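Long-range contact in putative hydrolase YdeN (Bacillus subtilis, PDB 1UXO), which is probably a serine hydrolase of the RBBP9 family, with an alpha/beta-hydrolase fold and no established substrate: residues N19-D32 / F167-Y180. The protein carries 2 engineered substitutions. Residues are numbered along the deposited sequence; the frame is centred on the assembly and turned at random.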
loop_
_atom_site.group_PDB
_atom_site.type_symbol
_atom_site.label_atom_id
_atom_site.label_comp_id
_atom_site.label_asym_id
_atom_site.label_seq_id
_atom_site.Cartn_x
_atom_site.Cartn_y
_atom_site.Cartn_z
ATOM N N ASN A 19 -11.601 -3.402 8.450
ATOM C CA ASN A 19 -11.777 -4.481 7.475
ATOM C C ASN A 19 -10.493 -5.305 7.234
ATOM O O ASN A 19 -9.359 -4.884 7.554
ATOM C CB ASN A 19 -12.226 -3.926 6.120
ATOM C CG ASN A 19 -13.690 -3.388 6.145
ATOM O OD1 ASN A 19 -13.952 -2.194 5.822
ATOM N ND2 ASN A 19 -14.643 -4.259 6.496
ATOM N N HIS A 20 -10.699 -6.477 6.659
ATOM C CA HIS A 20 -9.619 -7.301 6.101
ATOM C C HIS A 20 -8.580 -7.653 7.183
ATOM O O HIS A 20 -8.956 -7.988 8.338
ATOM C CB HIS A 20 -9.072 -6.628 4.793
ATOM C CG HIS A 20 -10.173 -6.188 3.875
ATOM N ND1 HIS A 20 -11.312 -6.929 3.709
ATOM C CD2 HIS A 20 -10.329 -5.084 3.112
ATOM C CE1 HIS A 20 -12.145 -6.286 2.906
ATOM N NE2 HIS A 20 -11.556 -5.170 2.518
ATOM N N TRP A 21 -7.322 -7.522 6.833
ATOM C CA TRP A 21 -6.181 -7.949 7.662
ATOM C C TRP A 21 -5.517 -6.791 8.442
ATOM O O TRP A 21 -4.479 -6.999 9.088
ATOM C CB TRP A 21 -5.158 -8.706 6.797
ATOM C CG TRP A 21 -4.987 -8.148 5.453
ATOM C CD1 TRP A 21 -5.720 -8.470 4.334
ATOM C CD2 TRP A 21 -4.081 -7.113 5.050
ATOM N NE1 TRP A 21 -5.324 -7.706 3.278
ATOM C CE2 TRP A 21 -4.324 -6.864 3.684
ATOM C CE3 TRP A 21 -3.094 -6.360 5.708
ATOM C CZ2 TRP A 21 -3.622 -5.902 2.958
ATOM C CZ3 TRP A 21 -2.380 -5.402 4.969
ATOM C CH2 TRP A 21 -2.666 -5.190 3.600
ATOM N N PHE A 22 -6.098 -5.587 8.398
ATOM C CA PHE A 22 -5.428 -4.413 8.972
ATOM C C PHE A 22 -5.354 -4.496 10.514
ATOM O O PHE A 22 -4.302 -4.250 11.095
ATOM C CB PHE A 22 -6.035 -3.026 8.473
ATOM C CG PHE A 22 -6.435 -3.006 6.999
ATOM C CD1 PHE A 22 -5.538 -3.468 5.998
ATOM C CD2 PHE A 22 -7.701 -2.583 6.581
ATOM C CE1 PHE A 22 -5.911 -3.454 4.651
ATOM C CE2 PHE A 22 -8.039 -2.565 5.240
ATOM C CZ PHE A 22 -7.153 -3.027 4.282
ATOM N N PRO A 23 -6.457 -4.807 11.182
ATOM C CA PRO A 23 -6.398 -4.964 12.638
ATOM C C PRO A 23 -5.428 -6.049 13.004
ATOM O O PRO A 23 -4.611 -5.778 13.890
ATOM C CB PRO A 23 -7.838 -5.325 13.052
ATOM C CG PRO A 23 -8.655 -4.863 11.910
ATOM C CD PRO A 23 -7.846 -4.914 10.652
ATOM N N TRP A 24 -5.458 -7.192 12.313
ATOM C CA TRP A 24 -4.470 -8.252 12.633
ATOM C C TRP A 24 -3.018 -7.726 12.530
ATOM O O TRP A 24 -2.164 -7.993 13.397
ATOM C CB TRP A 24 -4.649 -9.452 11.758
ATOM C CG TRP A 24 -3.674 -10.588 12.086
ATOM C CD1 TRP A 24 -3.883 -11.590 12.964
ATOM C CD2 TRP A 24 -2.391 -10.803 11.530
ATOM N NE1 TRP A 24 -2.805 -12.427 12.989
ATOM C CE2 TRP A 24 -1.855 -11.938 12.140
ATOM C CE3 TRP A 24 -1.615 -10.128 10.581
ATOM C CZ2 TRP A 24 -0.590 -12.440 11.812
ATOM C CZ3 TRP A 24 -0.337 -10.636 10.257
ATOM C CH2 TRP A 24 0.150 -11.755 10.888
ATOM N N LEU A 25 -2.732 -7.024 11.447
ATOM C CA LEU A 25 -1.350 -6.555 11.236
ATOM C C LEU A 25 -0.929 -5.549 12.314
ATOM O O LEU A 25 0.171 -5.649 12.870
ATOM C CB LEU A 25 -1.213 -5.965 9.856
ATOM C CG LEU A 25 0.140 -5.368 9.496
ATOM C CD1 LEU A 25 1.217 -6.406 9.594
ATOM C CD2 LEU A 25 0.061 -4.923 8.064
ATOM N N LYS A 26 -1.787 -4.584 12.628
ATOM C CA LYS A 26 -1.500 -3.647 13.704
ATOM C C LYS A 26 -1.167 -4.342 15.025
ATOM O O LYS A 26 -0.132 -4.020 15.655
ATOM C CB LYS A 26 -2.665 -2.674 13.857
ATOM C CG LYS A 26 -2.589 -1.734 15.055
ATOM C CD LYS A 26 -3.683 -0.698 15.120
ATOM C CE LYS A 26 -3.459 0.280 16.291
ATOM N NZ LYS A 26 -4.752 0.865 16.576
ATOM N N LYS A 27 -2.018 -5.279 15.442
ATOM C CA LYS A 27 -1.824 -6.019 16.691
ATOM C C LYS A 27 -0.592 -6.941 16.661
ATOM O O LYS A 27 0.109 -7.076 17.672
ATOM C CB LYS A 27 -3.093 -6.793 17.106
ATOM C CG LYS A 27 -4.355 -5.959 17.337
ATOM C CD LYS A 27 -5.609 -6.914 17.332
ATOM C CE LYS A 27 -6.985 -6.259 16.952
ATOM N NZ LYS A 27 -8.067 -7.252 16.305
ATOM N N ARG A 28 -0.270 -7.516 15.500
ATOM C CA ARG A 28 0.905 -8.392 15.379
ATOM C C ARG A 28 2.199 -7.555 15.556
ATOM O O ARG A 28 3.138 -7.963 16.222
ATOM C CB ARG A 28 0.863 -9.179 14.083
ATOM C CG ARG A 28 2.090 -10.041 13.860
ATOM C CD ARG A 28 2.176 -11.205 14.927
ATOM N NE ARG A 28 3.406 -11.955 14.763
ATOM C CZ ARG A 28 4.573 -11.609 15.286
ATOM N NH1 ARG A 28 4.662 -10.551 16.076
ATOM N NH2 ARG A 28 5.643 -12.376 15.079
ATOM N N LEU A 29 2.187 -6.360 14.991
ATOM C CA LEU A 29 3.286 -5.423 15.141
ATOM C C LEU A 29 3.443 -4.950 16.587
ATOM O O LEU A 29 4.573 -4.840 17.111
ATOM C CB LEU A 29 3.105 -4.272 14.144
ATOM C CG LEU A 29 3.457 -4.603 12.679
ATOM C CD1 LEU A 29 2.888 -3.536 11.738
ATOM C CD2 LEU A 29 4.987 -4.741 12.500
ATOM N N LEU A 30 2.334 -4.652 17.236
ATOM C CA LEU A 30 2.315 -4.263 18.638
ATOM C C LEU A 30 2.950 -5.340 19.536
ATOM O O LEU A 30 3.693 -5.027 20.503
ATOM C CB LEU A 30 0.872 -3.948 19.048
ATOM C CG LEU A 30 0.737 -3.488 20.494
ATOM C CD1 LEU A 30 1.557 -2.216 20.701
ATOM C CD2 LEU A 30 -0.780 -3.328 20.857
ATOM N N ALA A 31 2.759 -6.602 19.171
ATOM C CA ALA A 31 3.380 -7.717 19.916
ATOM C C ALA A 31 4.922 -7.661 19.895
ATOM O O ALA A 31 5.602 -8.215 20.801
ATOM C CB ALA A 31 2.891 -9.049 19.360
ATOM N N ASP A 32 5.475 -6.987 18.884
ATOM C CA ASP A 32 6.901 -6.695 18.820
ATOM C C ASP A 32 7.342 -5.330 19.368
ATOM O O ASP A 32 8.533 -4.977 19.278
ATOM C CB ASP A 32 7.335 -6.718 17.381
ATOM C CG ASP A 32 7.173 -8.063 16.733
ATOM O OD1 ASP A 32 6.991 -9.153 17.375
ATOM O OD2 ASP A 32 7.216 -8.090 15.502
ATOM N N PHE A 167 -7.205 -10.640 -1.266
ATOM C CA PHE A 167 -6.833 -10.496 0.140
ATOM C C PHE A 167 -7.911 -9.776 0.993
ATOM O O PHE A 167 -7.626 -8.866 1.793
ATOM C CB PHE A 167 -5.465 -9.823 0.281
ATOM C CG PHE A 167 -4.339 -10.501 -0.487
ATOM C CD1 PHE A 167 -3.801 -11.697 -0.059
ATOM C CD2 PHE A 167 -3.813 -9.914 -1.620
ATOM C CE1 PHE A 167 -2.743 -12.304 -0.779
ATOM C CE2 PHE A 167 -2.781 -10.506 -2.343
ATOM C CZ PHE A 167 -2.245 -11.693 -1.923
ATOM N N LEU A 168 -9.148 -10.214 0.808
ATOM C CA LEU A 168 -10.310 -9.671 1.512
ATOM C C LEU A 168 -10.823 -10.568 2.644
ATOM O O LEU A 168 -10.682 -11.812 2.597
ATOM C CB LEU A 168 -11.435 -9.500 0.470
ATOM C CG LEU A 168 -11.123 -8.665 -0.750
ATOM C CD1 LEU A 168 -12.288 -8.705 -1.825
ATOM C CD2 LEU A 168 -10.947 -7.231 -0.269
ATOM N N GLU A 169 -11.483 -9.954 3.642
ATOM C CA GLU A 169 -12.026 -10.646 4.775
ATOM C C GLU A 169 -13.030 -11.730 4.368
ATOM O O GLU A 169 -13.034 -12.785 4.977
ATOM C CB GLU A 169 -12.710 -9.680 5.771
ATOM C CG GLU A 169 -13.944 -9.004 5.226
ATOM C CD GLU A 169 -14.366 -7.795 6.049
ATOM O OE1 GLU A 169 -13.566 -7.155 6.740
ATOM O OE2 GLU A 169 -15.540 -7.460 5.998
ATOM N N ASP A 170 -13.814 -11.503 3.312
ATOM C CA ASP A 170 -14.786 -12.510 2.885
ATOM C C ASP A 170 -14.168 -13.680 2.127
ATOM O O ASP A 170 -14.874 -14.645 1.853
ATOM C CB ASP A 170 -15.847 -11.873 1.999
ATOM C CG ASP A 170 -16.897 -11.141 2.796
ATOM O OD1 ASP A 170 -16.881 -11.198 4.054
ATOM O OD2 ASP A 170 -17.801 -10.469 2.227
ATOM N N GLU A 171 -12.859 -13.599 1.844
ATOM C CA GLU A 171 -12.066 -14.711 1.313
ATOM C C GLU A 171 -11.218 -15.397 2.386
ATOM O O GLU A 171 -10.423 -16.300 2.094
ATOM C CB GLU A 171 -11.160 -14.201 0.169
ATOM C CG GLU A 171 -11.960 -13.698 -1.020
ATOM C CD GLU A 171 -11.249 -12.689 -1.922
ATOM O OE1 GLU A 171 -10.242 -12.074 -1.530
ATOM O OE2 GLU A 171 -11.735 -12.498 -3.062
ATOM N N GLY A 172 -11.385 -14.945 3.625
ATOM C CA GLY A 172 -10.685 -15.502 4.769
ATOM C C GLY A 172 -9.507 -14.658 5.222
ATOM O O GLY A 172 -8.889 -14.995 6.238
ATOM N N PHE A 173 -9.196 -13.552 4.529
ATOM C CA PHE A 173 -7.992 -12.769 4.851
ATOM C C PHE A 173 -8.236 -11.695 5.924
ATOM O O PHE A 173 -8.131 -10.489 5.657
ATOM C CB PHE A 173 -7.380 -12.197 3.578
ATOM C CG PHE A 173 -6.865 -13.274 2.645
ATOM C CD1 PHE A 173 -5.602 -13.777 2.802
ATOM C CD2 PHE A 173 -7.648 -13.801 1.644
ATOM C CE1 PHE A 173 -5.117 -14.802 1.983
ATOM C CE2 PHE A 173 -7.140 -14.844 0.813
ATOM C CZ PHE A 173 -5.899 -15.323 1.007
ATOM N N THR A 174 -8.581 -12.161 7.137
ATOM C CA THR A 174 -8.481 -11.335 8.352
ATOM C C THR A 174 -7.101 -11.351 9.010
ATOM O O THR A 174 -6.904 -10.724 10.062
ATOM C CB THR A 174 -9.583 -11.694 9.353
ATOM O OG1 THR A 174 -9.568 -13.091 9.589
ATOM C CG2 THR A 174 -10.933 -11.421 8.741
ATOM N N SER A 175 -6.193 -12.135 8.436
ATOM C CA SER A 175 -4.792 -12.041 8.711
ATOM C C SER A 175 -4.006 -12.153 7.403
ATOM O O SER A 175 -4.515 -12.612 6.404
ATOM C CB SER A 175 -4.357 -13.140 9.675
ATOM O OG SER A 175 -4.400 -14.425 9.034
ATOM N N LEU A 176 -2.756 -11.729 7.434
ATOM C CA LEU A 176 -1.846 -11.845 6.266
ATOM C C LEU A 176 -0.377 -11.872 6.727
ATOM O O LEU A 176 0.345 -10.870 6.629
ATOM C CB LEU A 176 -2.087 -10.687 5.288
ATOM C CG LEU A 176 -1.535 -10.876 3.874
ATOM C CD1 LEU A 176 -1.945 -12.229 3.217
ATOM C CD2 LEU A 176 -2.028 -9.712 2.987
ATOM N N PRO A 177 0.064 -13.022 7.230
ATOM C CA PRO A 177 1.449 -13.153 7.712
ATOM C C PRO A 177 2.552 -12.729 6.749
ATOM O O PRO A 177 3.535 -12.163 7.196
ATOM C CB PRO A 177 1.545 -14.636 8.066
ATOM C CG PRO A 177 0.110 -14.950 8.575
ATOM C CD PRO A 177 -0.714 -14.271 7.491
ATOM N N ILE A 178 2.385 -12.974 5.453
ATOM C CA ILE A 178 3.432 -12.556 4.494
ATOM C C ILE A 178 3.741 -11.059 4.588
ATOM O O ILE A 178 4.909 -10.697 4.526
ATOM C CB ILE A 178 3.131 -12.977 3.074
ATOM C CG1 ILE A 178 4.346 -12.622 2.198
ATOM C CG2 ILE A 178 1.823 -12.372 2.530
ATOM C CD1 ILE A 178 4.393 -13.428 0.966
ATOM N N VAL A 179 2.724 -10.199 4.777
ATOM C CA VAL A 179 2.969 -8.783 4.903
ATOM C C VAL A 179 3.791 -8.479 6.150
ATOM O O VAL A 179 4.745 -7.700 6.114
ATOM C CB VAL A 179 1.662 -7.914 4.875
ATOM C CG1 VAL A 179 2.031 -6.467 4.950
ATOM C CG2 VAL A 179 0.938 -8.156 3.605
ATOM N N TYR A 180 3.443 -9.095 7.278
ATOM C CA TYR A 180 4.174 -8.861 8.522
ATOM C C TYR A 180 5.651 -9.316 8.380
ATOM O O TYR A 180 6.592 -8.631 8.822
ATOM C CB TYR A 180 3.465 -9.565 9.716
ATOM C CG TYR A 180 4.379 -9.681 10.867
ATOM C CD1 TYR A 180 4.598 -8.590 11.717
ATOM C CD2 TYR A 180 5.132 -10.849 11.080
ATOM C CE1 TYR A 180 5.513 -8.664 12.765
ATOM C CE2 TYR A 180 6.037 -10.928 12.112
ATOM C CZ TYR A 180 6.227 -9.832 12.933
ATOM O OH TYR A 180 7.165 -9.936 13.929
HETATM O O HOH W 1 -7.826 -8.386 11.076
#
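Helix 22-31 and the start of helix 177-188 pack on the same face of the alpha/beta-hydrolase sheet, and the loop following the predicted catalytic H166 runs past the helix 22-31 N-terminus, where H20 and N19 grip E169. OE1 of E169 takes two bonds from one face of its carboxylate: from H20 N at 2.9 Å, nearly straight at 167°, and from N19 ND2, whose amide is steadied by a bond from S16 N to OD1. In return, E169 N donates to H20 ND1 at 3.0 Å, tilted from the imidazole plane, while L168 CD2 covers one ring face and N19 CB the other. W21 stands with its indole edge toward F167 O, a weak bond from NE1, and L176 CD2 makes a CH-pi contact over its five-membered ring, 3.8 Å from the centroid. A water bridges H20 O, W24 N and T174 O. Chi1 of W24 (-178°) swings the indole alongside its own carbonyl carbon, where S175 CB makes a CH-pi contact over one face, 3.5 Å from the five-membered-ring centroid; CH2 touches P177 CG and CZ3 touches Y180 CB. Were W24 an alanine, S175 CB and P177 would probably lose their aromatic surface, opening a gap beside Y180. R28 CG lies over the Y180 ring, and a bend at chi2 (66°) brings the guanidinium over the phenol end, CZ 3.9 Å from the centroid in an off-centre cation-pi contact. A salt bridge ties R28 NH1 to D32 OD1 at 3.0 Å. Two helices flanking one face of a parallel sheet are typical of the alpha/beta-hydrolase fold; the E169 clasp beside H166 is this protein's own feature.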